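PDB 2WNK: sporozoite-specific SAG protein from Toxoplasma gondii, which probably serves as a surface antigen of the sporozoite stage, a SAG2-related member of the SRS family likely to act at the host-parasite interface. Local coordinates for residues F98-T103 and C121-L126; P131-C136 and S155-G160; D140-L145 and A228-V233. All blocks are in the same frame, centred on the assembly; numbering follows the deposited sequence.

Interaction 1 (F98-T103 and C121-L126)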
loop_
_atom_site.group_PDB
_atom_site.type_symbol
_atom_site.label_atom_id
_atom_site.label_comp_id
_atom_site.label_asym_id
_atom_site.label_seq_id
_atom_site.Cartn_x
_atom_site.Cartn_y
_atom_site.Cartn_z
ATOM N N PHE A 98 -11.222 -15.568 4.225
ATOM C CA PHE A 98 -11.529 -16.813 3.558
ATOM C C PHE A 98 -11.329 -17.982 4.506
ATOM O O PHE A 98 -10.670 -17.828 5.562
ATOM C CB PHE A 98 -10.562 -17.015 2.371
ATOM C CG PHE A 98 -10.594 -15.869 1.392
ATOM C CD1 PHE A 98 -11.603 -15.806 0.427
ATOM C CD2 PHE A 98 -9.654 -14.844 1.473
ATOM C CE1 PHE A 98 -11.676 -14.769 -0.493
ATOM C CE2 PHE A 98 -9.716 -13.779 0.568
ATOM C CZ PHE A 98 -10.734 -13.743 -0.411
ATOM N N LEU A 99 -11.873 -19.150 4.139
ATOM C CA LEU A 99 -11.473 -20.377 4.797
ATOM C C LEU A 99 -10.858 -21.344 3.802
ATOM O O LEU A 99 -11.320 -21.435 2.653
ATOM C CB LEU A 99 -12.700 -21.073 5.398
ATOM C CG LEU A 99 -13.229 -20.274 6.596
ATOM C CD1 LEU A 99 -14.630 -20.741 6.996
ATOM C CD2 LEU A 99 -12.256 -20.385 7.792
ATOM N N CYS A 100 -9.900 -22.139 4.281
ATOM C CA CYS A 100 -9.380 -23.273 3.539
ATOM C C CYS A 100 -9.990 -24.486 4.239
ATOM O O CYS A 100 -9.849 -24.624 5.464
ATOM C CB CYS A 100 -7.856 -23.328 3.660
ATOM S SG CYS A 100 -6.949 -21.935 2.858
ATOM N N GLN A 101 -10.675 -25.302 3.478
ATOM C CA GLN A 101 -11.420 -26.420 4.015
ATOM C C GLN A 101 -11.253 -27.656 3.176
ATOM O O GLN A 101 -10.840 -27.575 2.082
ATOM C CB GLN A 101 -12.905 -26.077 4.107
ATOM C CG GLN A 101 -13.662 -26.011 2.869
ATOM C CD GLN A 101 -15.070 -25.435 3.015
ATOM O OE1 GLN A 101 -15.879 -25.512 2.122
ATOM N NE2 GLN A 101 -15.323 -24.842 4.114
ATOM N N ARG A 102 -11.610 -28.800 3.735
ATOM C CA ARG A 102 -11.690 -30.025 2.970
ATOM C C ARG A 102 -12.603 -29.917 1.777
ATOM O O ARG A 102 -13.574 -29.234 1.778
ATOM C CB ARG A 102 -12.165 -31.187 3.877
ATOM C CG ARG A 102 -11.068 -31.969 4.513
ATOM C CD ARG A 102 -11.352 -32.529 5.905
ATOM N NE ARG A 102 -10.515 -31.769 6.793
ATOM C CZ ARG A 102 -10.663 -31.593 8.087
ATOM N NH1 ARG A 102 -9.811 -30.823 8.682
ATOM N NH2 ARG A 102 -11.623 -32.224 8.791
ATOM N N THR A 103 -12.292 -30.645 0.737
ATOM C CA THR A 103 -13.141 -30.754 -0.408
ATOM C C THR A 103 -14.508 -31.208 0.015
ATOM O O THR A 103 -14.603 -32.169 0.730
ATOM C CB THR A 103 -12.625 -31.841 -1.343
ATOM O OG1 THR A 103 -11.257 -31.599 -1.613
ATOM C CG2 THR A 103 -13.386 -31.817 -2.594
ATOM N N CYS A 121 -8.882 -23.726 8.123
ATOM C CA CYS A 121 -7.846 -22.755 8.446
ATOM C C CYS A 121 -8.298 -21.422 7.865
ATOM O O CYS A 121 -8.832 -21.389 6.750
ATOM C CB CYS A 121 -6.465 -23.204 7.866
ATOM S SG CYS A 121 -5.109 -22.054 8.285
ATOM N N GLY A 122 -8.118 -20.321 8.602
ATOM C CA GLY A 122 -8.706 -19.039 8.210
ATOM C C GLY A 122 -7.628 -18.118 7.631
ATOM O O GLY A 122 -6.459 -18.183 8.023
ATOM N N VAL A 123 -8.032 -17.307 6.662
ATOM C CA VAL A 123 -7.171 -16.310 6.036
ATOM C C VAL A 123 -7.830 -14.968 6.226
ATOM O O VAL A 123 -8.987 -14.790 5.818
ATOM C CB VAL A 123 -7.069 -16.557 4.544
ATOM C CG1 VAL A 123 -6.272 -15.401 3.868
ATOM C CG2 VAL A 123 -6.368 -17.877 4.300
ATOM N N HIS A 124 -7.138 -14.064 6.912
ATOM C CA HIS A 124 -7.670 -12.743 7.190
ATOM C C HIS A 124 -6.803 -11.742 6.422
ATOM O O HIS A 124 -5.578 -11.702 6.634
ATOM C CB HIS A 124 -7.569 -12.448 8.664
ATOM C CG HIS A 124 -7.918 -11.035 9.005
ATOM N ND1 HIS A 124 -7.203 -10.299 9.921
ATOM C CD2 HIS A 124 -8.868 -10.204 8.513
ATOM C CE1 HIS A 124 -7.714 -9.082 10.003
ATOM N NE2 HIS A 124 -8.728 -9.000 9.161
ATOM N N ILE A 125 -7.426 -10.960 5.548
ATOM C CA ILE A 125 -6.686 -9.929 4.822
ATOM C C ILE A 125 -7.208 -8.573 5.275
ATOM O O ILE A 125 -8.400 -8.270 5.092
ATOM C CB ILE A 125 -6.797 -10.071 3.302
ATOM C CG1 ILE A 125 -6.280 -11.457 2.855
ATOM C CG2 ILE A 125 -6.022 -8.918 2.645
ATOM C CD1 ILE A 125 -6.624 -11.838 1.398
ATOM N N LEU A 126 -6.323 -7.805 5.905
ATOM C CA LEU A 126 -6.616 -6.434 6.336
ATOM C C LEU A 126 -6.207 -5.460 5.223
ATOM O O LEU A 126 -5.056 -5.441 4.804
ATOM C CB LEU A 126 -5.854 -6.104 7.615
ATOM C CG LEU A 126 -6.178 -4.680 8.112
ATOM C CD1 LEU A 126 -7.634 -4.553 8.465
ATOM C CD2 LEU A 126 -5.288 -4.213 9.263
#

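Interaction 2 (P131-C136 and S155-G160)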
loop_
_atom_site.group_PDB
_atom_site.type_symbol
_atom_site.label_atom_id
_atom_site.label_comp_id
_atom_site.label_asym_id
_atom_site.label_seq_id
_atom_site.Cartn_x
_atom_site.Cartn_y
_atom_site.Cartn_z
ATOM N N PRO A 131 -4.405 6.483 1.353
ATOM C CA PRO A 131 -3.894 7.751 1.926
ATOM C C PRO A 131 -4.550 8.938 1.219
ATOM O O PRO A 131 -4.868 8.877 0.008
ATOM C CB PRO A 131 -2.386 7.731 1.626
ATOM C CG PRO A 131 -2.061 6.358 1.160
ATOM C CD PRO A 131 -3.337 5.652 0.752
ATOM N N GLN A 132 -4.772 10.016 1.961
ATOM C CA GLN A 132 -5.363 11.209 1.370
ATOM C C GLN A 132 -4.220 12.123 0.967
ATOM O O GLN A 132 -3.937 13.115 1.625
ATOM C CB GLN A 132 -6.288 11.930 2.363
ATOM C CG GLN A 132 -7.659 11.222 2.533
ATOM C CD GLN A 132 -8.595 11.346 1.305
ATOM O OE1 GLN A 132 -8.872 12.458 0.815
ATOM N NE2 GLN A 132 -9.103 10.213 0.829
ATOM N N ALA A 133 -3.538 11.729 -0.102
ATOM C CA ALA A 133 -2.410 12.539 -0.611
ATOM C C ALA A 133 -2.193 12.219 -2.050
ATOM O O ALA A 133 -2.541 11.127 -2.484
ATOM C CB ALA A 133 -1.078 12.295 0.194
ATOM N N PRO A 134 -1.654 13.190 -2.819
ATOM C CA PRO A 134 -1.446 12.887 -4.253
ATOM C C PRO A 134 -0.354 11.857 -4.469
ATOM O O PRO A 134 0.621 11.819 -3.711
ATOM C CB PRO A 134 -0.997 14.252 -4.833
ATOM C CG PRO A 134 -0.403 14.972 -3.691
ATOM C CD PRO A 134 -1.225 14.542 -2.456
ATOM N N VAL A 135 -0.458 11.102 -5.547
ATOM C CA VAL A 135 0.465 9.998 -5.802
ATOM C C VAL A 135 1.435 10.388 -6.929
ATOM O O VAL A 135 1.005 10.994 -7.915
ATOM C CB VAL A 135 -0.325 8.739 -6.268
ATOM C CG1 VAL A 135 0.655 7.614 -6.541
ATOM C CG2 VAL A 135 -1.381 8.319 -5.224
ATOM N N CYS A 136 2.710 10.008 -6.789
ATOM C CA CYS A 136 3.724 10.198 -7.829
ATOM C C CYS A 136 4.020 8.777 -8.311
ATOM O O CYS A 136 4.739 8.028 -7.648
ATOM C CB CYS A 136 4.985 10.875 -7.247
ATOM S SG CYS A 136 5.816 11.926 -8.529
ATOM N N SER A 155 1.938 16.368 1.851
ATOM C CA SER A 155 2.135 14.883 1.754
ATOM C C SER A 155 2.164 14.473 0.278
ATOM O O SER A 155 1.432 15.054 -0.552
ATOM C CB SER A 155 1.129 14.134 2.621
ATOM O OG SER A 155 1.404 14.517 3.995
ATOM N N PHE A 156 2.790 13.336 -0.017
ATOM C CA PHE A 156 2.516 12.591 -1.194
ATOM C C PHE A 156 2.826 11.136 -1.051
ATOM O O PHE A 156 3.340 10.720 -0.006
ATOM C CB PHE A 156 3.515 13.159 -2.248
ATOM C CG PHE A 156 4.996 13.066 -1.832
ATOM C CD1 PHE A 156 5.733 11.957 -2.281
ATOM C CD2 PHE A 156 5.630 14.030 -1.043
ATOM C CE1 PHE A 156 7.077 11.821 -1.938
ATOM C CE2 PHE A 156 6.991 13.906 -0.655
ATOM C CZ PHE A 156 7.716 12.788 -1.109
ATOM N N VAL A 157 2.476 10.380 -2.088
ATOM C CA VAL A 157 2.689 8.917 -2.099
ATOM C C VAL A 157 3.603 8.513 -3.249
ATOM O O VAL A 157 3.328 8.864 -4.398
ATOM C CB VAL A 157 1.362 8.182 -2.221
ATOM C CG1 VAL A 157 1.580 6.626 -2.363
ATOM C CG2 VAL A 157 0.455 8.548 -1.066
ATOM N N CYS A 158 4.644 7.734 -2.960
ATOM C CA CYS A 158 5.422 7.088 -4.018
ATOM C C CYS A 158 4.610 5.853 -4.415
ATOM O O CYS A 158 4.559 4.887 -3.647
ATOM C CB CYS A 158 6.847 6.720 -3.514
ATOM S SG CYS A 158 7.990 8.111 -3.248
ATOM N N GLY A 159 3.963 5.899 -5.574
ATOM C CA GLY A 159 2.969 4.897 -5.918
ATOM C C GLY A 159 3.360 4.005 -7.084
ATOM O O GLY A 159 4.369 4.218 -7.771
ATOM N N GLY A 160 2.510 3.007 -7.315
ATOM C CA GLY A 160 2.654 2.087 -8.442
ATOM C C GLY A 160 3.968 1.350 -8.329
ATOM O O GLY A 160 4.338 0.901 -7.233
#

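Interaction 3 (D140-L145 and A228-V233)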
loop_
_atom_site.group_PDB
_atom_site.type_symbol
_atom_site.label_atom_id
_atom_site.label_comp_id
_atom_site.label_asym_id
_atom_site.label_seq_id
_atom_site.Cartn_x
_atom_site.Cartn_y
_atom_site.Cartn_z
ATOM N N ASP A 140 9.252 10.325 -15.328
ATOM C CA ASP A 140 9.611 11.691 -15.764
ATOM C C ASP A 140 8.491 12.729 -15.670
ATOM O O ASP A 140 8.473 13.733 -16.406
ATOM C CB ASP A 140 10.231 11.644 -17.147
ATOM C CG ASP A 140 11.527 10.855 -17.146
ATOM O OD1 ASP A 140 12.319 11.067 -16.198
ATOM O OD2 ASP A 140 11.731 10.031 -18.059
ATOM N N HIS A 141 7.581 12.477 -14.735
ATOM C CA HIS A 141 6.497 13.381 -14.412
ATOM C C HIS A 141 6.914 14.190 -13.173
ATOM O O HIS A 141 7.726 13.712 -12.396
ATOM C CB HIS A 141 5.239 12.538 -14.162
ATOM C CG HIS A 141 4.065 13.353 -13.745
ATOM N ND1 HIS A 141 3.609 13.394 -12.445
ATOM C CD2 HIS A 141 3.309 14.226 -14.437
ATOM C CE1 HIS A 141 2.593 14.237 -12.368
ATOM N NE2 HIS A 141 2.400 14.763 -13.562
ATOM N N THR A 142 6.412 15.426 -13.017
ATOM C CA THR A 142 6.634 16.206 -11.790
ATOM C C THR A 142 5.321 16.588 -11.118
ATOM O O THR A 142 4.424 17.188 -11.747
ATOM C CB THR A 142 7.374 17.482 -12.071
ATOM O OG1 THR A 142 8.537 17.142 -12.816
ATOM C CG2 THR A 142 7.820 18.201 -10.746
ATOM N N LEU A 143 5.174 16.129 -9.890
ATOM C CA LEU A 143 4.086 16.542 -8.984
ATOM C C LEU A 143 4.540 17.793 -8.231
ATOM O O LEU A 143 5.539 17.769 -7.505
ATOM C CB LEU A 143 3.777 15.420 -7.973
ATOM C CG LEU A 143 2.848 15.703 -6.801
ATOM C CD1 LEU A 143 1.483 16.159 -7.322
ATOM C CD2 LEU A 143 2.709 14.423 -6.001
ATOM N N GLU A 144 3.861 18.921 -8.411
ATOM C CA GLU A 144 4.276 20.145 -7.673
ATOM C C GLU A 144 3.412 20.366 -6.452
ATOM O O GLU A 144 2.166 20.362 -6.508
ATOM C CB GLU A 144 4.248 21.376 -8.599
ATOM C CG GLU A 144 4.980 21.030 -9.915
ATOM C CD GLU A 144 5.015 22.134 -10.943
ATOM O OE1 GLU A 144 5.916 22.970 -10.848
ATOM O OE2 GLU A 144 4.175 22.133 -11.884
ATOM N N LEU A 145 4.094 20.576 -5.335
ATOM C CA LEU A 145 3.413 20.824 -4.052
ATOM C C LEU A 145 3.915 22.151 -3.502
ATOM O O LEU A 145 4.970 22.644 -3.920
ATOM C CB LEU A 145 3.761 19.753 -3.009
ATOM C CG LEU A 145 3.399 18.320 -3.394
ATOM C CD1 LEU A 145 3.781 17.326 -2.268
ATOM C CD2 LEU A 145 1.925 18.251 -3.728
ATOM N N ALA A 228 12.292 7.808 -12.503
ATOM C CA ALA A 228 11.782 8.567 -11.358
ATOM C C ALA A 228 10.541 9.390 -11.692
ATOM O O ALA A 228 10.433 9.971 -12.800
ATOM C CB ALA A 228 12.877 9.486 -10.782
ATOM N N CYS A 229 9.633 9.441 -10.723
ATOM C CA CYS A 229 8.594 10.453 -10.636
ATOM C C CYS A 229 9.108 11.505 -9.632
ATOM O O CYS A 229 9.513 11.178 -8.536
ATOM C CB CYS A 229 7.298 9.822 -10.108
ATOM S SG CYS A 229 5.847 10.889 -10.224
ATOM N N LYS A 230 9.078 12.769 -10.028
ATOM C CA LYS A 230 9.699 13.823 -9.211
ATOM C C LYS A 230 8.603 14.537 -8.426
ATOM O O LYS A 230 7.569 14.895 -8.939
ATOM C CB LYS A 230 10.370 14.814 -10.169
ATOM C CG LYS A 230 11.660 14.262 -10.806
ATOM C CD LYS A 230 12.301 15.312 -11.735
ATOM C CE LYS A 230 13.401 14.674 -12.612
ATOM N NZ LYS A 230 13.716 15.479 -13.839
ATOM N N VAL A 231 8.887 14.863 -7.173
ATOM C CA VAL A 231 7.979 15.641 -6.347
ATOM C C VAL A 231 8.750 16.889 -5.946
ATOM O O VAL A 231 9.765 16.874 -5.224
ATOM C CB VAL A 231 7.541 14.857 -5.074
ATOM C CG1 VAL A 231 6.524 15.649 -4.293
ATOM C CG2 VAL A 231 6.944 13.491 -5.540
ATOM N N LEU A 232 8.241 18.020 -6.400
ATOM C CA LEU A 232 8.958 19.282 -6.198
ATOM C C LEU A 232 8.099 20.160 -5.296
ATOM O O LEU A 232 6.998 20.564 -5.677
ATOM C CB LEU A 232 9.165 19.921 -7.590
ATOM C CG LEU A 232 10.093 21.107 -7.748
ATOM C CD1 LEU A 232 11.512 20.838 -7.166
ATOM C CD2 LEU A 232 10.189 21.441 -9.238
ATOM N N VAL A 233 8.646 20.483 -4.133
ATOM C CA VAL A 233 7.915 21.297 -3.160
ATOM C C VAL A 233 8.526 22.687 -3.106
ATOM O O VAL A 233 9.683 22.865 -2.719
ATOM C CB VAL A 233 7.988 20.709 -1.790
ATOM C CG1 VAL A 233 7.032 21.431 -0.829
ATOM C CG2 VAL A 233 7.747 19.214 -1.818
HETATM O O HOH W 1 13.316 8.995 -14.814
#

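Interaction 1 (F98-T103 and C121-L126)
With chi1 at -56°, CG of F98 stands beside its backbone N, which points the phenyl ring along the sheet toward I125; F98 and V123 share a face because they are a bridged pair. V123 directs CG1 opposite its own backbone N (chi1 174°), which brings that methyl to the ring's rim. The closest aromatic touch is at the edge and in the ring plane, where F98 CE2 meets I125 CD1 at 3.7 Å, a flat rim against a branched aliphatic chain.

Beneath these side chains the backbones pair antiparallel. F98 and V123 exchange two bonds, F98 N to V123 O and V123 N to F98 O, each 2.9 Å. C100 and C121 form a second hydrogen-bonded pair, in which C100 N reaches C121 O at 2.8 Å and nearly straight (173°). Between the two, L99 faces G122 in a non-hydrogen-bonded pair; lacking a side chain, the glycine lets L99 CD2 settle 3.8 Å from G122 CA.

C100 and C121 are not bonded to each other: their disulfides run to C28 and C6. These are the two inner strands of a four-stranded mixed sheet, each cross-linked by a cystine, consistent with the disulfide-rich SRS fold.

Interaction 2 (P131-C136 and S155-G160)
A short parallel edge pairing, in which strand 135-136 and the chain leading into it join strand 152-158 of the second SRS domain, brings P131-C136 against S155-G160. Three backbone bonds hold it. V157 gives its N-H to P134 O and takes one from C136 N at its own O, so both polar backbone groups of this residue face the incoming chain. The C136 N to V157 O bond is short, 2.7 Å, and nearly straight at 175°. One step on, G159 N reaches C136 O at 3.1 Å from above the carbonyl plane, as the partner chain leaves the strand.

P134 suits the place where the pairing opens: its ring nitrogen has no hydrogen to give, but the carbonyl is what V157 needs, while ring atom CD lies 3.3 Å from S155 O. C136 and C158 occupy the next bridge, yet their sulfurs go to different partners, so both the edge strand and its neighbour are cross-linked to the other sheet of the domain, C136 to C229 and C158 to C221, as expected of the disulfide-rich SRS sandwich.

On the face bearing V135, V157 fills the middle of the contact. V135 turns CG1 opposite its backbone N (chi1 179°), which carries it over G159; having no side chain, the glycine lets that methyl lie 3.6 Å from G159 CA. P131 and V157 cross at about a right angle, and V157 CG2 sits 4.0 Å from P131 CB; the compact A133 CB lies 4.2 Å from the same methyl.

Interaction 3 (D140-L145 and A228-V233)
H141 meets C229 at its ring edge: ND1 is 4.0 Å from the sulfur SG, which lies almost in the imidazole plane. The two side chains project on the same side of the strands, and with H141 CG (chi1 177°) and C229 SG (chi1 -170°) both opposite their backbone N, the sulfur comes to the ring edge at ND1. On the face of T142 and L232, T142 CG2 rests 3.8 Å from L232 CB; on the other face, that of L143, V231 and L145, L145 CD1 packs 3.8 Å from V231 CG1. Threonine and valine, branched at CB, suit extended backbone; the leucines supply longer apolar reach.

These side chains are set by a parallel ladder of backbone bonds. K230 accepts from L143 N and donates to H141 O, and L232 donates to L143 O and accepts from L145 N, all four bonds 2.9 Å long. Each of K230 and L232 thus uses both its N-H and its carbonyl toward the neighbouring strand.

At the beginning of the pairing D140 donates from N to A228 O at 2.8 Å. A water bridges the same two residues, accepting a hydrogen from A228 N and giving one to D140 OD1, as a carboxylate in this exposed loop can accept it. K230 NZ stands 5.2 Å from D140 OD1, too far for a salt bridge, though its charge may favour the carboxylate.

Outward, C229 is cross-linked to C136, and L143, L145 and V231 pack on F156 of strand 152-158 in the facing sheet. Strand 142-147 is one of the two outermost strands of its sheet within the chain, and strand 228-235 lies between it and antiparallel strand 215-222.

How the interactions relate
Interaction 1 belongs to the first SRS domain, and its touching residues are all buried; interactions 2 and 3 lie in the second domain and are partly exposed edge pairings. Interaction 1 is antiparallel, whereas the other two are parallel. Interactions 2 and 3 involve opposing sheets whose segments alternate along the chain, and they meet directly: the C136-C229 disulfide, SG to SG 2.0 Å, joins them. Interaction 1 stands apart, its centre about 32 Å from that of interaction 2 and 42 Å from that of interaction 3. Its side chains are aromatic, aliphatic and cystine-linked; interaction 2 pairs backbone bonds with small apolar groups, prolines and a glycine, and interaction 3 adds charged groups and a bridging water.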